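Local coordinates for protein prephenate dehydrogenase (Aquifex aeolicus, PDB 2G5C) that probably catalyses the NAD(+)-dependent oxidative decarboxylation of prephenate to 3-(4-hydroxyphenyl)pyruvate, a step of tyrosine biosynthesis, at residues H200-T203 with D207-K210; P187-F192 with D232-N237. All blocks are in the same frame, centred on the assembly; numbering follows the deposited sequence.

Contact 1 (H200-T203 with D207-K210)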
ATOM      1  N   HIS A 200     -18.308  -0.321  -6.106  1.00 20.33           N
ATOM      2  CA  HIS A 200     -19.141  -0.910  -7.150  1.00 22.07           C
ATOM      3  C   HIS A 200     -19.189  -2.435  -7.241  1.00 20.12           C
ATOM      4  O   HIS A 200     -20.115  -2.986  -7.839  1.00 20.07           O
ATOM      5  CB  HIS A 200     -18.770  -0.309  -8.507  1.00 26.70           C
ATOM      6  CG  HIS A 200     -19.108   1.146  -8.618  1.00 30.31           C
ATOM      7  ND1 HIS A 200     -18.302   2.139  -8.107  1.00 31.76           N
ATOM      8  CD2 HIS A 200     -20.207   1.769  -9.107  1.00 32.55           C
ATOM      9  CE1 HIS A 200     -18.888   3.311  -8.274  1.00 32.54           C
ATOM     10  NE2 HIS A 200     -20.046   3.115  -8.878  1.00 33.81           N
HETATM   11  N   MSE A 201     -18.218  -3.130  -6.653  1.00 16.65           N
HETATM   12  CA  MSE A 201     -18.248  -4.586  -6.699  1.00 18.42           C
HETATM   13  C   MSE A 201     -18.872  -5.189  -5.443  1.00 18.56           C
HETATM   14  O   MSE A 201     -19.062  -6.404  -5.346  1.00 18.01           O
HETATM   15  CB  MSE A 201     -16.844  -5.148  -6.969  1.00 19.99           C
HETATM   16  CG  MSE A 201     -16.420  -4.862  -8.404  1.00 19.67           C
HETATM   17 SE   MSE A 201     -14.916  -5.855  -9.071  1.00 31.06          SE
HETATM   18  CE  MSE A 201     -15.761  -7.566  -9.408  1.00 21.57           C
ATOM     19  N   SER A 202     -19.197  -4.339  -4.478  1.00 19.52           N
ATOM     20  CA  SER A 202     -19.860  -4.834  -3.280  1.00 23.00           C
ATOM     21  C   SER A 202     -21.271  -5.196  -3.740  1.00 26.05           C
ATOM     22  O   SER A 202     -21.773  -4.631  -4.714  1.00 26.63           O
ATOM     23  CB  SER A 202     -19.932  -3.754  -2.201  1.00 21.90           C
ATOM     24  OG  SER A 202     -18.691  -3.591  -1.542  1.00 23.23           O
ATOM     25  N   THR A 203     -21.909  -6.137  -3.061  1.00 29.87           N
ATOM     26  CA  THR A 203     -23.261  -6.533  -3.442  1.00 33.29           C
ATOM     27  C   THR A 203     -24.165  -6.588  -2.218  1.00 35.06           C
ATOM     28  O   THR A 203     -23.720  -6.347  -1.095  1.00 35.84           O
ATOM     29  CB  THR A 203     -23.278  -7.925  -4.118  1.00 33.34           C
ATOM     30  OG1 THR A 203     -22.900  -8.927  -3.164  1.00 33.77           O
ATOM     31  CG2 THR A 203     -22.324  -7.953  -5.310  1.00 35.23           C
ATOM     32  N   ASP A 207     -20.396  -6.467   1.883  1.00 23.29           N
ATOM     33  CA  ASP A 207     -19.774  -5.148   1.909  1.00 22.14           C
ATOM     34  C   ASP A 207     -18.276  -5.447   1.905  1.00 21.83           C
ATOM     35  O   ASP A 207     -17.710  -5.845   2.930  1.00 23.10           O
ATOM     36  CB  ASP A 207     -20.163  -4.409   3.195  1.00 22.84           C
ATOM     37  CG  ASP A 207     -19.458  -3.073   3.343  1.00 23.80           C
ATOM     38  OD1 ASP A 207     -18.618  -2.727   2.485  1.00 21.90           O
ATOM     39  OD2 ASP A 207     -19.746  -2.361   4.330  1.00 26.90           O
ATOM     40  N   LEU A 208     -17.642  -5.261   0.750  1.00 19.84           N
ATOM     41  CA  LEU A 208     -16.218  -5.556   0.594  1.00 19.70           C
ATOM     42  C   LEU A 208     -15.266  -4.805   1.531  1.00 18.83           C
ATOM     43  O   LEU A 208     -14.161  -5.279   1.805  1.00 19.66           O
ATOM     44  CB  LEU A 208     -15.803  -5.343  -0.869  1.00 16.60           C
ATOM     45  CG  LEU A 208     -16.514  -6.256  -1.880  1.00 17.24           C
ATOM     46  CD1 LEU A 208     -16.033  -5.941  -3.294  1.00 17.61           C
ATOM     47  CD2 LEU A 208     -16.248  -7.723  -1.547  1.00 18.62           C
ATOM     48  N   PHE A 209     -15.684  -3.650   2.041  1.00 20.52           N
ATOM     49  CA  PHE A 209     -14.813  -2.892   2.934  1.00 20.99           C
ATOM     50  C   PHE A 209     -14.605  -3.573   4.287  1.00 21.38           C
ATOM     51  O   PHE A 209     -13.726  -3.189   5.058  1.00 20.77           O
ATOM     52  CB  PHE A 209     -15.352  -1.466   3.125  1.00 23.20           C
ATOM     53  CG  PHE A 209     -15.190  -0.598   1.908  1.00 23.63           C
ATOM     54  CD1 PHE A 209     -16.267  -0.352   1.060  1.00 23.65           C
ATOM     55  CD2 PHE A 209     -13.943  -0.065   1.581  1.00 23.39           C
ATOM     56  CE1 PHE A 209     -16.099   0.413  -0.100  1.00 25.92           C
ATOM     57  CE2 PHE A 209     -13.764   0.700   0.424  1.00 22.84           C
ATOM     58  CZ  PHE A 209     -14.844   0.939  -0.418  1.00 23.61           C
ATOM     59  N   LYS A 210     -15.407  -4.597   4.560  1.00 23.54           N
ATOM     60  CA  LYS A 210     -15.299  -5.333   5.813  1.00 26.23           C
ATOM     61  C   LYS A 210     -14.139  -6.329   5.816  1.00 26.82           C
ATOM     62  O   LYS A 210     -13.904  -6.995   6.820  1.00 27.09           O
ATOM     63  CB  LYS A 210     -16.605  -6.080   6.104  1.00 27.51           C
ATOM     64  CG  LYS A 210     -17.773  -5.171   6.461  1.00 31.30           C
ATOM     65  CD  LYS A 210     -18.970  -5.967   6.950  1.00 34.62           C
ATOM     66  CE  LYS A 210     -20.065  -5.033   7.459  1.00 38.78           C
ATOM     67  NZ  LYS A 210     -21.262  -5.772   7.943  1.00 41.17           N
TER
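Ser-202 and Leu-208 meet where the chain leaves the long helix 173-201 of the dimerization domain and folds back on itself through a short loop into a single 3-10 turn. The backbones are nearest at Ser-202 and Asp-207, whose CA atoms lie 5.2 Å apart.

One hydrogen bond joins the two segments: the backbone N of Leu-208 donates to Ser-202 OG over 3.0 Å, with an angle of 158° at the hydrogen. OG lies anti to its own carbonyl carbon (chi1 -77°), on the side of the backbone N, and there it is also hydrogen-bonded to the carbonyl O of Leu-198 in the last turns of the helix. The serine hydroxyl thus links the helix end to the start of the 3-10 turn.

Van der Waals packing adds to this bond. Leu-208 CB lies 3.4 Å from Ser-202 OG, while Leu-208 CD1 sits 3.6 Å from the carbonyl C of Met-201, a selenomethionine, and makes apolar contact with Met-201 CB at 3.8 Å. Val-182 of the second subunit packs on both Met-201 and Leu-208.

The carboxylate of Asp-207 is engaged by other partners: OD2 forms a salt bridge with Arg-278 of the second subunit, and OD1 closes an Asx turn. In that turn Phe-209 N donates to Asp-207 OD1 over 3.1 Å, meeting it 48° out of the carboxylate plane.

Contact 2 (P187-F192 with D232-N237)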
ATOM      1  N   PRO A 187       0.453   5.674  -8.137  1.00 17.27           N
ATOM      2  CA  PRO A 187       0.077   4.843  -6.989  1.00 18.98           C
ATOM      3  C   PRO A 187      -1.164   5.382  -6.285  1.00 19.60           C
ATOM      4  O   PRO A 187      -2.013   4.617  -5.828  1.00 18.46           O
ATOM      5  CB  PRO A 187       1.317   4.906  -6.101  1.00 21.52           C
ATOM      6  CG  PRO A 187       2.423   4.997  -7.094  1.00 18.22           C
ATOM      7  CD  PRO A 187       1.893   5.990  -8.101  1.00 17.91           C
ATOM      8  N   HIS A 188      -1.272   6.705  -6.192  1.00 19.73           N
ATOM      9  CA  HIS A 188      -2.438   7.299  -5.551  1.00 19.51           C
ATOM     10  C   HIS A 188      -3.668   7.122  -6.435  1.00 18.46           C
ATOM     11  O   HIS A 188      -4.734   6.741  -5.953  1.00 20.06           O
ATOM     12  CB  HIS A 188      -2.191   8.786  -5.235  1.00 20.30           C
ATOM     13  CG  HIS A 188      -1.403   9.008  -3.979  1.00 22.43           C
ATOM     14  ND1 HIS A 188      -0.047   8.773  -3.894  1.00 23.96           N
ATOM     15  CD2 HIS A 188      -1.794   9.396  -2.739  1.00 23.41           C
ATOM     16  CE1 HIS A 188       0.365   9.005  -2.659  1.00 22.76           C
ATOM     17  NE2 HIS A 188      -0.676   9.384  -1.938  1.00 24.63           N
ATOM     18  N   ALA A 189      -3.521   7.378  -7.732  1.00 17.14           N
ATOM     19  CA  ALA A 189      -4.632   7.211  -8.666  1.00 16.11           C
ATOM     20  C   ALA A 189      -5.157   5.777  -8.581  1.00 18.02           C
ATOM     21  O   ALA A 189      -6.368   5.531  -8.604  1.00 16.08           O
ATOM     22  CB  ALA A 189      -4.169   7.510 -10.080  1.00 13.98           C
ATOM     23  N   VAL A 190      -4.233   4.827  -8.480  1.00 16.22           N
ATOM     24  CA  VAL A 190      -4.590   3.418  -8.381  1.00 18.01           C
ATOM     25  C   VAL A 190      -5.411   3.128  -7.121  1.00 16.40           C
ATOM     26  O   VAL A 190      -6.399   2.397  -7.171  1.00 17.48           O
ATOM     27  CB  VAL A 190      -3.311   2.534  -8.398  1.00 17.10           C
ATOM     28  CG1 VAL A 190      -3.607   1.162  -7.830  1.00 20.44           C
ATOM     29  CG2 VAL A 190      -2.812   2.405  -9.831  1.00 18.55           C
ATOM     30  N   ALA A 191      -5.004   3.709  -5.997  1.00 15.61           N
ATOM     31  CA  ALA A 191      -5.712   3.504  -4.733  1.00 15.36           C
ATOM     32  C   ALA A 191      -7.122   4.095  -4.803  1.00 15.54           C
ATOM     33  O   ALA A 191      -8.090   3.481  -4.343  1.00 15.73           O
ATOM     34  CB  ALA A 191      -4.937   4.141  -3.592  1.00 14.42           C
ATOM     35  N   PHE A 192      -7.239   5.294  -5.362  1.00 15.37           N
ATOM     36  CA  PHE A 192      -8.557   5.918  -5.495  1.00 16.06           C
ATOM     37  C   PHE A 192      -9.451   4.991  -6.319  1.00 15.44           C
ATOM     38  O   PHE A 192     -10.621   4.783  -5.991  1.00 15.54           O
ATOM     39  CB  PHE A 192      -8.443   7.278  -6.195  1.00 15.17           C
ATOM     40  CG  PHE A 192      -7.851   8.363  -5.339  1.00 16.75           C
ATOM     41  CD1 PHE A 192      -8.453   8.730  -4.138  1.00 18.40           C
ATOM     42  CD2 PHE A 192      -6.701   9.041  -5.743  1.00 18.41           C
ATOM     43  CE1 PHE A 192      -7.917   9.765  -3.347  1.00 19.85           C
ATOM     44  CE2 PHE A 192      -6.156  10.075  -4.964  1.00 21.09           C
ATOM     45  CZ  PHE A 192      -6.765  10.437  -3.763  1.00 19.66           C
ATOM     46  N   ASP A 232      -5.915  18.705  -7.811  1.00 25.88           N
ATOM     47  CA  ASP A 232      -5.015  19.711  -8.359  1.00 26.01           C
ATOM     48  C   ASP A 232      -3.782  19.052  -8.966  1.00 24.42           C
ATOM     49  O   ASP A 232      -3.342  19.425 -10.045  1.00 24.57           O
ATOM     50  CB  ASP A 232      -4.606  20.712  -7.272  1.00 27.77           C
ATOM     51  CG  ASP A 232      -5.797  21.470  -6.695  1.00 29.92           C
ATOM     52  OD1 ASP A 232      -6.772  21.699  -7.438  1.00 30.04           O
ATOM     53  OD2 ASP A 232      -5.756  21.851  -5.506  1.00 30.99           O
ATOM     54  N   ILE A 233      -3.234  18.062  -8.272  1.00 23.29           N
ATOM     55  CA  ILE A 233      -2.063  17.367  -8.779  1.00 22.56           C
ATOM     56  C   ILE A 233      -2.397  16.672 -10.093  1.00 22.19           C
ATOM     57  O   ILE A 233      -1.645  16.773 -11.054  1.00 22.50           O
ATOM     58  CB  ILE A 233      -1.543  16.335  -7.752  1.00 21.93           C
ATOM     59  CG1 ILE A 233      -0.992  17.069  -6.526  1.00 23.56           C
ATOM     60  CG2 ILE A 233      -0.472  15.454  -8.383  1.00 22.32           C
ATOM     61  CD1 ILE A 233      -0.490  16.151  -5.423  1.00 22.26           C
ATOM     62  N   PHE A 234      -3.529  15.975 -10.139  1.00 23.39           N
ATOM     63  CA  PHE A 234      -3.928  15.276 -11.357  1.00 25.09           C
ATOM     64  C   PHE A 234      -4.146  16.248 -12.512  1.00 25.85           C
ATOM     65  O   PHE A 234      -3.933  15.895 -13.672  1.00 26.20           O
ATOM     66  CB  PHE A 234      -5.190  14.430 -11.118  1.00 24.07           C
ATOM     67  CG  PHE A 234      -4.974  13.254 -10.198  1.00 23.76           C
ATOM     68  CD1 PHE A 234      -3.738  12.610 -10.144  1.00 21.74           C
ATOM     69  CD2 PHE A 234      -6.014  12.764  -9.414  1.00 21.99           C
ATOM     70  CE1 PHE A 234      -3.541  11.496  -9.323  1.00 20.95           C
ATOM     71  CE2 PHE A 234      -5.829  11.648  -8.588  1.00 19.42           C
ATOM     72  CZ  PHE A 234      -4.589  11.015  -8.543  1.00 20.74           C
ATOM     73  N   LEU A 235      -4.564  17.473 -12.201  1.00 27.22           N
ATOM     74  CA  LEU A 235      -4.764  18.483 -13.238  1.00 29.25           C
ATOM     75  C   LEU A 235      -3.417  19.060 -13.667  1.00 29.11           C
ATOM     76  O   LEU A 235      -3.101  19.114 -14.854  1.00 29.83           O
ATOM     77  CB  LEU A 235      -5.638  19.640 -12.733  1.00 30.97           C
ATOM     78  CG  LEU A 235      -5.617  20.882 -13.644  1.00 34.57           C
ATOM     79  CD1 LEU A 235      -6.309  20.573 -14.966  1.00 33.12           C
ATOM     80  CD2 LEU A 235      -6.299  22.055 -12.954  1.00 34.83           C
ATOM     81  N   GLU A 236      -2.632  19.490 -12.685  1.00 27.49           N
ATOM     82  CA  GLU A 236      -1.327  20.093 -12.936  1.00 29.12           C
ATOM     83  C   GLU A 236      -0.348  19.170 -13.666  1.00 26.91           C
ATOM     84  O   GLU A 236       0.460  19.633 -14.471  1.00 25.13           O
ATOM     85  CB  GLU A 236      -0.710  20.541 -11.609  1.00 33.47           C
ATOM     86  CG  GLU A 236       0.508  21.454 -11.726  1.00 40.15           C
ATOM     87  CD  GLU A 236       0.150  22.873 -12.140  1.00 44.51           C
ATOM     88  OE1 GLU A 236      -0.980  23.316 -11.827  1.00 46.04           O
ATOM     89  OE2 GLU A 236       1.003  23.550 -12.761  1.00 44.52           O
ATOM     90  N   ASN A 237      -0.422  17.869 -13.390  1.00 23.20           N
ATOM     91  CA  ASN A 237       0.483  16.908 -14.021  1.00 24.38           C
ATOM     92  C   ASN A 237      -0.284  15.950 -14.927  1.00 24.46           C
ATOM     93  O   ASN A 237       0.104  14.793 -15.094  1.00 22.77           O
ATOM     94  CB  ASN A 237       1.223  16.111 -12.940  1.00 22.43           C
ATOM     95  CG  ASN A 237       2.560  15.563 -13.423  1.00 24.32           C
ATOM     96  OD1 ASN A 237       3.122  14.643 -12.821  1.00 25.10           O
ATOM     97  ND2 ASN A 237       3.085  16.139 -14.495  1.00 19.45           N
TER
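Phe-234 reaches across from helix 227-236 to Ala-189 and Phe-192 on helix 173-201, joining two helices of the all-helical dimerization domain. The nearest CA atoms, of Ala-189 and Phe-234, are 8.5 Å apart, and the distal atoms CZ, CE1 and CE2 of Phe-234 make the contact across that distance.

Phe-234 brings its CZ to Ala-189, where it lies 3.8 Å from CA and 3.9 Å from CB. Phe-234 CZ thus touches the backbone CA as well as the methyl. CE1 of Phe-234 is near the same methyl, whereas CE2, on the other side of the ring, meets Phe-192.

The two phenyl side chains meet at a slant. Phe-192 CD2 sits in the plane of the Phe-234 ring, at its edge, 4.0 Å from Phe-234 CE2; relative to the Phe-192 ring, that same CE2 is placed obliquely. Both side chains carry CG anti to the carbonyl carbon (chi1 -73° for Phe-192 and -68° for Phe-234), and both CB atoms point toward the opposite segment.

No hydrogen bond spans the two segments, and all three touching residues are buried. Trp-230 meets the Phe-192 ring edge-to-face, Val-241 of helix 238-260 packs on Phe-234, and Val-274 of the second subunit packs on Phe-192. The CE2 atom of Phe-192 completes the aromatic contact, 4.0 Å from Phe-234 CZ.

Helix 173-201 carries one segment of each contact: contact 2 uses its middle and contact 1 its C-terminal end, with centres 23 Å apart and nearest atoms about 8 Å apart, without touching. Along the chain, contact 1 is nested inside the loop that contact 2 closes. Both border the second subunit. Their relation to the cofactor differs: the centre of contact 1 lies about 32 Å from the chain centre, away from the cofactor site, whereas that of contact 2 lies about 12 Å from it, and the Phe-234 side chain is about 12 Å from bound NAD. Asp-232, on segment 232-237, forms a salt bridge with Arg-73, a residue seen to bind NADH in a crystal structure of this enzyme, though not in this chain.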